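Local coordinates for protein CRISPR system CMR subunit Cmr7 1 (Sulfolobus solfataricus, PDB 2X5Q) that forms, possibly as a homodimer, part of the CMR ribonucleoprotein complex of CRISPR-based antiviral defence, at residues Q47-K51 and G52-I56; V72-D76 and P77-V81; R148-A151 and K152-V155. All coordinates share one frame; numbering follows the deposited sequence.

Interaction 1. Residues Q47-K51 and G52-I56; sequences QIDDK and GLHNI
Gln47 and His54, together with Asp49 and Gly52, form the hydrogen-bonded pairs of a tight antiparallel beta hairpin, in which strand 47-49 turns back into the start of strand 52-60. The axes of strands 47-49 and 52-54 run antiparallel, at 154°, and approach to 4.7 Å. A type I turn from Asp49 to Gly52 closes the loop, and the positive phi of Gly52 suits a residue without a side chain.

The CG of Asp49 lies between the backbone N and the carbonyl carbon (chi1 62°), which brings OD1 back over the loop. There OD1 accepts from Lys51 N at 2.8 Å, an Asx turn, and from His54 NE2 at 2.9 Å. These two donors come from opposite faces of the carboxylate plane. OD1 lies in the ring plane of His54 and meets the ring at its edge; the carboxylate is turned 65° from the ring.

The other face of the hairpin is apolar: Ile48 CG2 touches Leu53 CD1 at 3.5 Å. Both side chains rest on Leu178 of helix 172-185, while Asp181 and Lys177 of that helix bond to Leu53 N and Lys51 O. Farther along, Asn55 and Ile56 both face Ile109 of strand 108-109 in a G1 beta bulge.

Interaction 2. Residues V72-D76 and P77-V81; sequences VPTFD and PCDYV
Thr74 and Asp79 meet across the loop that joins strand 70-73 to strand 80-86, and the contact is mainly polar. Among the side-chain bonds, the shortest runs from Thr74 OG1 to Asp79 OD2 at 2.6 Å, with the hydroxyl as donor. It uses the anti lone pair of OD2, the one directed away from OD1. OG1 also accepts a weak bond from Asp76 N, so the one hydroxyl connects the residue that opens the turn with the residue that ends it.

Backbone and mixed bonds define the turn itself. Asp79 N donates to Asp76 O at 2.9 Å, closing a type I beta turn from Asp76 to Asp79, with Pro77 and Cys78 at its two central positions. Asp76 extends its carboxylate with CG opposite the backbone N (chi1 -178°), and OD1 takes the N-H of Cys78 at 3.0 Å. That donor arrives on the anti side, 27° out of the carboxylate plane. Asp76 OD1 thus accepts from the N-H two residues on, as in an Asx turn, while the carbonyl of the same residue closes the beta turn.

Electrostatically, two carboxylates lie close together: Asp76 OD2 and Asp79 OD1 are 4.2 Å apart, with their planes 31° from each other. Lys105 of the second subunit probably offsets this repulsion, since it makes a salt bridge with Asp79 OD2 and a long, weak ion pair with Asp76 OD2.

Apolar contacts reach the same subunit, where Phe75 packs on its Ile98 and Pro77 on its Tyr107. The segment is a strand-connecting loop built round an Asx-stabilised type I turn, placed where the two subunits of the crystal assembly meet.

Interaction 3. Residues R148-A151 and K152-V155; sequences RDVA and KTIV
Val150 and Thr153 touch along the first turns of helix 148-162, and the dense part of the contact gathers round one carbonyl. Val150 O accepts from Ile154 N at 2.8 Å, the regular i to i+4 bond, and also from Thr153 OG1 at 2.6 Å. The hydroxyl comes in more from the side, at a C=O...donor angle of 118° against 160° for the amide. A chi1 of 67° swings the Thr153 hydroxyl back over the preceding turn, where Val150 CG2 lies 3.7 Å from OG1. Next to it Val155 N bonds to Ala151 O at 3.0 Å, and Val155 CG2 also rests 3.3 Å from that oxygen.

On the solvent side the grip is slacker at Lys152, whose N makes only weak bonds, to Arg148 O at 3.4 Å and to Asp149 O; Thr153 N still bonds soundly to Asp149 O at 3.2 Å. The charged ends of Asp149 and Lys152 do not touch, with OD1 and NZ 5.6 Å apart; a water bridges them, donating to OD1 and accepting a weak bond from NZ.

Asp147, just before the helix, accepts from Val150 N. The buried side turns to helix 172-185: Ala151 packs on Tyr179 and Glu183, and Val155 on Leu178 and Val182. Ile154 fits against Leu146 and Ile16 in the adjoining loops.

In the fold
Interactions 1, 2 and 3 follow one another along the chain, each being a local turn or helical segment, and none touches another. The centres of interactions 1 and 2 lie about 25 Å apart, yet both reach the same mixed sheet, where strands 52-60 and 80-86 are antiparallel neighbours. Interaction 3 is about 17 Å from interaction 1, centre to centre, and about 25 Å from interaction 2. Helix 172-185 links the first and third: Leu178 contacts both the hairpin 47-56 and helix 148-162. The second subunit reaches interaction 2 but neither of the others, so, of these three, the contact at the subunit boundary is separate from the two that helix 172-185 covers.

Interaction 1. Residues Q47-K51 and G52-I56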
# COMPACT_ATOMS: atom_id res chain seq x y z
N GLN A 47 -15.81 -17.12 2.41
CA GLN A 47 -16.77 -18.21 2.50
C GLN A 47 -16.34 -19.26 3.52
O GLN A 47 -15.15 -19.49 3.70
CB GLN A 47 -16.93 -18.88 1.11
CG GLN A 47 -17.67 -18.00 0.07
CD GLN A 47 -17.35 -18.37 -1.38
OE1 GLN A 47 -17.39 -19.55 -1.75
NE2 GLN A 47 -17.03 -17.36 -2.21
N ILE A 48 -17.30 -19.86 4.21
CA ILE A 48 -17.03 -21.05 5.00
C ILE A 48 -17.79 -22.24 4.41
O ILE A 48 -18.86 -22.09 3.81
CB ILE A 48 -17.31 -20.87 6.53
CG1 ILE A 48 -18.78 -20.88 6.87
CG2 ILE A 48 -16.67 -19.59 7.06
CD1 ILE A 48 -19.04 -21.23 8.32
N ASP A 49 -17.21 -23.43 4.56
CA ASP A 49 -17.85 -24.66 4.11
C ASP A 49 -17.29 -25.80 4.93
O ASP A 49 -16.62 -25.55 5.93
CB ASP A 49 -17.67 -24.86 2.60
CG ASP A 49 -16.21 -25.00 2.18
OD1 ASP A 49 -15.33 -25.32 3.00
OD2 ASP A 49 -15.94 -24.78 0.98
N ASP A 50 -17.55 -27.05 4.53
CA ASP A 50 -17.07 -28.21 5.28
C ASP A 50 -15.53 -28.37 5.30
O ASP A 50 -15.03 -29.22 6.02
CB ASP A 50 -17.77 -29.53 4.86
CG ASP A 50 -17.55 -29.93 3.40
OD1 ASP A 50 -16.89 -29.19 2.64
OD2 ASP A 50 -18.07 -30.99 2.99
N LYS A 51 -14.81 -27.54 4.54
CA LYS A 51 -13.33 -27.59 4.52
C LYS A 51 -12.67 -26.43 5.27
O LYS A 51 -11.44 -26.40 5.39
CB LYS A 51 -12.83 -27.60 3.08
CG LYS A 51 -13.52 -28.59 2.15
CD LYS A 51 -13.37 -30.02 2.63
CE LYS A 51 -14.13 -30.98 1.72
NZ LYS A 51 -14.44 -32.25 2.42
N GLY A 52 -13.48 -25.48 5.73
CA GLY A 52 -13.03 -24.37 6.56
C GLY A 52 -13.36 -23.01 5.98
O GLY A 52 -14.35 -22.84 5.27
N LEU A 53 -12.49 -22.04 6.27
CA LEU A 53 -12.65 -20.66 5.84
C LEU A 53 -11.87 -20.42 4.54
O LEU A 53 -10.76 -20.97 4.36
CB LEU A 53 -12.12 -19.75 6.95
CG LEU A 53 -12.24 -18.23 6.79
CD1 LEU A 53 -13.68 -17.83 6.50
CD2 LEU A 53 -11.70 -17.55 8.06
N HIS A 54 -12.44 -19.62 3.64
CA HIS A 54 -11.87 -19.38 2.31
C HIS A 54 -11.93 -17.93 1.89
O HIS A 54 -12.81 -17.20 2.31
CB HIS A 54 -12.61 -20.20 1.24
CG HIS A 54 -12.65 -21.67 1.52
ND1 HIS A 54 -11.56 -22.50 1.33
CD2 HIS A 54 -13.65 -22.46 1.98
CE1 HIS A 54 -11.89 -23.73 1.68
NE2 HIS A 54 -13.15 -23.73 2.07
N ASN A 55 -11.00 -17.55 1.01
CA ASN A 55 -10.94 -16.22 0.41
C ASN A 55 -10.68 -15.12 1.42
O ASN A 55 -11.52 -14.22 1.62
CB ASN A 55 -12.19 -15.88 -0.42
CG ASN A 55 -12.41 -16.85 -1.54
OD1 ASN A 55 -11.46 -17.26 -2.20
ND2 ASN A 55 -13.68 -17.22 -1.77
N ILE A 56 -9.52 -15.19 2.04
CA ILE A 56 -9.09 -14.24 3.04
C ILE A 56 -8.21 -13.18 2.36
O ILE A 56 -7.27 -13.52 1.65
CB ILE A 56 -8.29 -14.92 4.17
CG1 ILE A 56 -9.18 -15.87 4.99
CG2 ILE A 56 -7.69 -13.87 5.13
CD1 ILE A 56 -9.01 -17.31 4.66

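Interaction 2. Residues V72-D76 and P77-V81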
# COMPACT_ATOMS: atom_id res chain seq x y z
N VAL A 72 -3.99 1.61 8.96
CA VAL A 72 -3.01 2.67 8.74
C VAL A 72 -1.97 2.23 7.71
O VAL A 72 -1.31 1.21 7.90
CB VAL A 72 -2.28 3.04 10.04
CG1 VAL A 72 -1.22 4.11 9.76
CG2 VAL A 72 -3.29 3.53 11.09
N PRO A 73 -1.80 3.02 6.64
CA PRO A 73 -0.78 2.65 5.66
C PRO A 73 0.60 2.94 6.24
O PRO A 73 0.87 4.05 6.67
CB PRO A 73 -1.10 3.54 4.46
CG PRO A 73 -1.73 4.76 5.05
CD PRO A 73 -2.50 4.26 6.26
N THR A 74 1.45 1.93 6.27
CA THR A 74 2.76 2.02 6.91
C THR A 74 3.92 2.09 5.92
O THR A 74 5.05 2.42 6.30
CB THR A 74 2.98 0.84 7.84
OG1 THR A 74 3.12 -0.36 7.08
CG2 THR A 74 1.79 0.71 8.80
N PHE A 75 3.64 1.80 4.65
CA PHE A 75 4.66 1.84 3.60
C PHE A 75 5.81 0.88 3.89
O PHE A 75 6.96 1.14 3.53
CB PHE A 75 5.12 3.27 3.37
CG PHE A 75 4.04 4.13 2.81
CD1 PHE A 75 3.85 4.21 1.43
CD2 PHE A 75 3.15 4.79 3.64
CE1 PHE A 75 2.81 4.98 0.90
CE2 PHE A 75 2.13 5.56 3.12
CZ PHE A 75 1.96 5.65 1.75
N ASP A 76 5.46 -0.24 4.53
CA ASP A 76 6.38 -1.34 4.82
C ASP A 76 5.67 -2.59 4.30
O ASP A 76 4.68 -3.02 4.90
CB ASP A 76 6.63 -1.44 6.33
CG ASP A 76 7.63 -2.53 6.71
OD1 ASP A 76 7.78 -3.53 5.96
OD2 ASP A 76 8.27 -2.39 7.78
N PRO A 77 6.15 -3.16 3.18
CA PRO A 77 5.44 -4.30 2.57
C PRO A 77 5.41 -5.57 3.43
O PRO A 77 4.60 -6.48 3.16
CB PRO A 77 6.23 -4.56 1.28
CG PRO A 77 7.56 -3.99 1.51
CD PRO A 77 7.36 -2.81 2.43
N CYS A 78 6.27 -5.65 4.43
CA CYS A 78 6.24 -6.75 5.38
C CYS A 78 5.15 -6.58 6.47
O CYS A 78 4.88 -7.52 7.23
CB CYS A 78 7.62 -6.95 6.02
SG CYS A 78 8.97 -7.42 4.83
N ASP A 79 4.52 -5.41 6.54
CA ASP A 79 3.33 -5.23 7.38
C ASP A 79 2.11 -5.74 6.64
O ASP A 79 2.02 -5.59 5.41
CB ASP A 79 3.09 -3.76 7.74
CG ASP A 79 4.10 -3.21 8.73
OD1 ASP A 79 4.80 -4.00 9.41
OD2 ASP A 79 4.19 -1.97 8.82
N TYR A 80 1.18 -6.35 7.38
CA TYR A 80 -0.11 -6.73 6.83
C TYR A 80 -1.18 -6.82 7.90
O TYR A 80 -0.90 -7.03 9.10
CB TYR A 80 -0.06 -8.06 6.05
CG TYR A 80 0.58 -9.19 6.83
CD1 TYR A 80 -0.15 -9.92 7.77
CD2 TYR A 80 1.91 -9.50 6.65
CE1 TYR A 80 0.45 -10.96 8.50
CE2 TYR A 80 2.51 -10.52 7.36
CZ TYR A 80 1.78 -11.24 8.29
OH TYR A 80 2.42 -12.25 8.98
N VAL A 81 -2.42 -6.69 7.44
CA VAL A 81 -3.58 -7.04 8.25
C VAL A 81 -4.42 -7.96 7.36
O VAL A 81 -4.56 -7.70 6.18
CB VAL A 81 -4.36 -5.80 8.69
CG1 VAL A 81 -5.53 -6.18 9.64
CG2 VAL A 81 -3.42 -4.78 9.37

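Interaction 3. Residues R148-A151 and K152-V155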
# COMPACT_ATOMS: atom_id res chain seq x y z
N ARG A 148 -6.07 -17.53 21.82
CA ARG A 148 -6.85 -18.71 21.46
C ARG A 148 -8.27 -18.70 22.03
O ARG A 148 -9.17 -19.27 21.42
CB ARG A 148 -6.11 -19.99 21.83
CG ARG A 148 -5.03 -20.32 20.83
CD ARG A 148 -4.19 -21.54 21.21
NE ARG A 148 -2.98 -21.56 20.40
CZ ARG A 148 -2.16 -22.60 20.25
NH1 ARG A 148 -2.40 -23.76 20.85
NH2 ARG A 148 -1.08 -22.47 19.48
N ASP A 149 -8.45 -18.08 23.20
CA ASP A 149 -9.79 -17.84 23.73
C ASP A 149 -10.54 -16.85 22.83
O ASP A 149 -11.67 -17.11 22.46
CB ASP A 149 -9.77 -17.30 25.16
CG ASP A 149 -9.17 -18.26 26.16
OD1 ASP A 149 -9.57 -19.45 26.19
OD2 ASP A 149 -8.30 -17.82 26.94
N VAL A 150 -9.90 -15.74 22.48
CA VAL A 150 -10.54 -14.75 21.59
C VAL A 150 -10.88 -15.34 20.21
O VAL A 150 -11.92 -15.01 19.64
CB VAL A 150 -9.71 -13.46 21.39
CG1 VAL A 150 -8.53 -13.72 20.48
CG2 VAL A 150 -10.57 -12.36 20.77
N ALA A 151 -10.04 -16.21 19.68
CA ALA A 151 -10.34 -16.87 18.40
C ALA A 151 -11.65 -17.68 18.47
O ALA A 151 -12.42 -17.73 17.50
CB ALA A 151 -9.19 -17.75 17.97
N LYS A 152 -11.88 -18.31 19.62
CA LYS A 152 -13.13 -19.06 19.85
C LYS A 152 -14.33 -18.11 19.85
O LYS A 152 -15.35 -18.42 19.25
CB LYS A 152 -13.07 -19.84 21.17
CG LYS A 152 -14.22 -20.82 21.36
CD LYS A 152 -14.27 -21.41 22.77
CE LYS A 152 -13.32 -22.61 22.94
NZ LYS A 152 -13.24 -23.20 24.35
N THR A 153 -14.20 -16.96 20.52
CA THR A 153 -15.27 -15.95 20.52
C THR A 153 -15.48 -15.38 19.12
O THR A 153 -16.61 -15.11 18.71
CB THR A 153 -15.01 -14.80 21.52
OG1 THR A 153 -13.88 -14.03 21.09
CG2 THR A 153 -14.76 -15.34 22.92
N ILE A 154 -14.41 -15.24 18.35
CA ILE A 154 -14.54 -14.79 16.95
C ILE A 154 -15.35 -15.80 16.13
O ILE A 154 -16.22 -15.41 15.35
CB ILE A 154 -13.18 -14.48 16.32
CG1 ILE A 154 -12.65 -13.18 16.91
CG2 ILE A 154 -13.27 -14.35 14.80
CD1 ILE A 154 -11.28 -12.85 16.47
N VAL A 155 -15.09 -17.08 16.32
CA VAL A 155 -15.86 -18.11 15.63
C VAL A 155 -17.31 -18.17 16.14
O VAL A 155 -18.23 -18.24 15.33
CB VAL A 155 -15.19 -19.49 15.74
CG1 VAL A 155 -16.09 -20.57 15.20
CG2 VAL A 155 -13.83 -19.48 15.02
O HOH W 1 -11.79 -20.62 24.79